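Long-range contact in putative tetR family transcription regulator (Shewanella loihica, PDB 3PPB), which probably binds DNA through a helix-turn-helix motif and regulates transcription, as a member of the TetR family: residues T30-I35 / P51-L56. Sequence-based numbering, arbitrary orientation.
Sequences TSTATI and PSKEQL
Two helix starts, those of 32-39 and 53-74, come together where Thr-32 and Lys-53 bring their CA atoms to 6.6 Å. Each is preceded by a serine N-cap, and in Ser-52 the side chain takes the N-H of Gln-55, 3.1 Å from N to OG. Lys-53 does most of the bridging. With CG anti to the backbone N (chi1 -159°) and a bend at chi3 (67°), its chain reaches over to the loop before helix 32-39, where NZ donates to Thr-30 O at 2.7 Å, nearly in line with the carbonyl (C=O...N 162°). The same ammonium also bonds Phe-27 O and makes a cation-pi contact with the Phe-27 ring. Lower on the chain, Thr-32 CG2 rests on CB and CG of Lys-53, each at 4.0 Å. Deeper in, Ile-35 and Leu-56 meet tip to tip, CD1 to CD2 at 3.8 Å, and helix 10-24 packs on both. A methionine in place of Lys-53 would probably leave the carbonyls of Thr-30 and Phe-27 without their shared donor. The example illustrates how the TetR-type DNA-binding domain is joined: the first helix of the predicted helix-turn-helix packs against the start of the long helix that leads out of it.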
ATOM      1  N   THR A  30     -15.813  13.256   2.390  1.00 49.45           N
ATOM      2  CA  THR A  30     -16.155  14.278   1.401  1.00 49.90           C
ATOM      3  C   THR A  30     -17.587  14.110   0.906  1.00 52.72           C
ATOM      4  O   THR A  30     -17.948  13.036   0.438  1.00 51.13           O
ATOM      5  CB  THR A  30     -15.171  14.196   0.220  1.00 59.21           C
ATOM      6  OG1 THR A  30     -13.856  14.447   0.701  1.00 59.75           O
ATOM      7  CG2 THR A  30     -15.501  15.168  -0.906  1.00 58.28           C
ATOM      8  N   SER A  31     -18.383  15.181   0.961  1.00 50.88           N
ATOM      9  CA  SER A  31     -19.737  15.127   0.441  1.00 51.65           C
ATOM     10  C   SER A  31     -19.751  15.647  -1.000  1.00 54.09           C
ATOM     11  O   SER A  31     -18.906  16.476  -1.363  1.00 51.22           O
ATOM     12  CB  SER A  31     -20.690  15.938   1.326  1.00 57.18           C
ATOM     13  OG  SER A  31     -20.628  17.327   1.045  1.00 66.54           O
ATOM     14  N   THR A  32     -20.742  15.203  -1.799  1.00 51.54           N
ATOM     15  CA  THR A  32     -20.964  15.660  -3.176  1.00 50.20           C
ATOM     16  C   THR A  32     -21.256  17.173  -3.201  1.00 52.38           C
ATOM     17  O   THR A  32     -20.891  17.834  -4.179  1.00 51.91           O
ATOM     18  CB  THR A  32     -22.095  14.868  -3.835  1.00 55.00           C
ATOM     19  OG1 THR A  32     -23.106  14.645  -2.875  1.00 55.60           O
ATOM     20  CG2 THR A  32     -21.639  13.524  -4.378  1.00 50.85           C
ATOM     21  N   ALA A  33     -21.896  17.718  -2.122  1.00 47.65           N
ATOM     22  CA  ALA A  33     -22.216  19.156  -1.983  1.00 47.46           C
ATOM     23  C   ALA A  33     -20.924  19.964  -1.922  1.00 50.16           C
ATOM     24  O   ALA A  33     -20.779  20.943  -2.660  1.00 50.71           O
ATOM     25  CB  ALA A  33     -23.067  19.411  -0.737  1.00 48.82           C
ATOM     26  N   THR A  34     -19.959  19.505  -1.102  1.00 45.24           N
ATOM     27  CA  THR A  34     -18.635  20.120  -0.993  1.00 44.77           C
ATOM     28  C   THR A  34     -17.931  20.083  -2.350  1.00 48.26           C
ATOM     29  O   THR A  34     -17.411  21.111  -2.762  1.00 50.65           O
ATOM     30  CB  THR A  34     -17.795  19.430   0.078  1.00 48.18           C
ATOM     31  OG1 THR A  34     -18.484  19.461   1.321  1.00 48.05           O
ATOM     32  CG2 THR A  34     -16.428  20.069   0.243  1.00 47.69           C
ATOM     33  N   ILE A  35     -17.950  18.937  -3.056  1.00 43.14           N
ATOM     34  CA  ILE A  35     -17.299  18.791  -4.369  1.00 41.82           C
ATOM     35  C   ILE A  35     -17.879  19.803  -5.346  1.00 48.60           C
ATOM     36  O   ILE A  35     -17.112  20.544  -5.962  1.00 48.87           O
ATOM     37  CB  ILE A  35     -17.388  17.356  -4.965  1.00 42.90           C
ATOM     38  CG1 ILE A  35     -16.747  16.295  -4.023  1.00 41.58           C
ATOM     39  CG2 ILE A  35     -16.754  17.321  -6.372  1.00 41.93           C
ATOM     40  CD1 ILE A  35     -16.997  14.766  -4.429  1.00 37.65           C
ATOM     41  N   PRO A  51     -23.506   9.872 -11.613  1.00 64.94           N
ATOM     42  CA  PRO A  51     -24.734   9.545 -10.854  1.00 65.62           C
ATOM     43  C   PRO A  51     -24.536   9.238  -9.364  1.00 66.10           C
ATOM     44  O   PRO A  51     -25.476   9.400  -8.579  1.00 66.11           O
ATOM     45  CB  PRO A  51     -25.289   8.325 -11.594  1.00 68.45           C
ATOM     46  CG  PRO A  51     -24.785   8.478 -12.984  1.00 73.18           C
ATOM     47  CD  PRO A  51     -23.385   9.005 -12.803  1.00 66.98           C
ATOM     48  N   SER A  52     -23.329   8.833  -8.971  1.00 59.72           N
ATOM     49  CA  SER A  52     -23.013   8.560  -7.575  1.00 57.39           C
ATOM     50  C   SER A  52     -21.582   9.007  -7.284  1.00 57.69           C
ATOM     51  O   SER A  52     -20.802   9.244  -8.217  1.00 56.46           O
ATOM     52  CB  SER A  52     -23.217   7.083  -7.248  1.00 59.63           C
ATOM     53  OG  SER A  52     -22.220   6.260  -7.832  1.00 62.22           O
ATOM     54  N   LYS A  53     -21.249   9.153  -5.989  1.00 52.18           N
ATOM     55  CA  LYS A  53     -19.915   9.561  -5.553  1.00 50.01           C
ATOM     56  C   LYS A  53     -18.925   8.435  -5.868  1.00 52.15           C
ATOM     57  O   LYS A  53     -17.770   8.708  -6.182  1.00 50.47           O
ATOM     58  CB  LYS A  53     -19.935   9.897  -4.066  1.00 52.15           C
ATOM     59  CG  LYS A  53     -18.787  10.795  -3.624  1.00 57.11           C
ATOM     60  CD  LYS A  53     -18.930  11.212  -2.162  1.00 60.23           C
ATOM     61  CE  LYS A  53     -18.776  10.058  -1.194  1.00 57.01           C
ATOM     62  NZ  LYS A  53     -18.873  10.513   0.207  1.00 62.38           N
ATOM     63  N   GLU A  54     -19.417   7.174  -5.821  1.00 47.54           N
ATOM     64  CA  GLU A  54     -18.713   5.942  -6.155  1.00 46.25           C
ATOM     65  C   GLU A  54     -18.255   5.978  -7.620  1.00 49.68           C
ATOM     66  O   GLU A  54     -17.083   5.711  -7.889  1.00 46.95           O
ATOM     67  CB  GLU A  54     -19.627   4.726  -5.908  1.00 48.04           C
ATOM     68  CG  GLU A  54     -19.820   4.339  -4.447  1.00 50.52           C
ATOM     69  CD  GLU A  54     -20.693   5.227  -3.581  1.00 67.70           C
ATOM     70  OE1 GLU A  54     -21.507   6.006  -4.128  1.00 55.03           O
ATOM     71  OE2 GLU A  54     -20.570   5.130  -2.340  1.00 64.98           O
ATOM     72  N   GLN A  55     -19.167   6.347  -8.560  1.00 48.27           N
ATOM     73  CA  GLN A  55     -18.853   6.450  -9.991  1.00 48.91           C
ATOM     74  C   GLN A  55     -17.817   7.550 -10.255  1.00 50.97           C
ATOM     75  O   GLN A  55     -16.926   7.350 -11.080  1.00 49.06           O
ATOM     76  CB  GLN A  55     -20.121   6.686 -10.815  1.00 52.50           C
ATOM     77  CG  GLN A  55     -20.723   5.359 -11.260  1.00 76.39           C
ATOM     78  CD  GLN A  55     -22.114   5.500 -11.812  1.00 97.15           C
ATOM     79  OE1 GLN A  55     -23.110   5.347 -11.096  1.00 87.84           O
ATOM     80  NE2 GLN A  55     -22.210   5.749 -13.111  1.00 95.35           N
ATOM     81  N   LEU A  56     -17.918   8.695  -9.531  1.00 46.09           N
ATOM     82  CA  LEU A  56     -16.952   9.784  -9.641  1.00 44.36           C
ATOM     83  C   LEU A  56     -15.562   9.284  -9.207  1.00 45.13           C
ATOM     84  O   LEU A  56     -14.588   9.532  -9.919  1.00 45.76           O
ATOM     85  CB  LEU A  56     -17.408  10.998  -8.809  1.00 44.91           C
ATOM     86  CG  LEU A  56     -16.467  12.217  -8.662  1.00 49.24           C
ATOM     87  CD1 LEU A  56     -15.906  12.704 -10.019  1.00 49.65           C
ATOM     88  CD2 LEU A  56     -17.191  13.369  -7.935  1.00 49.29           C
TER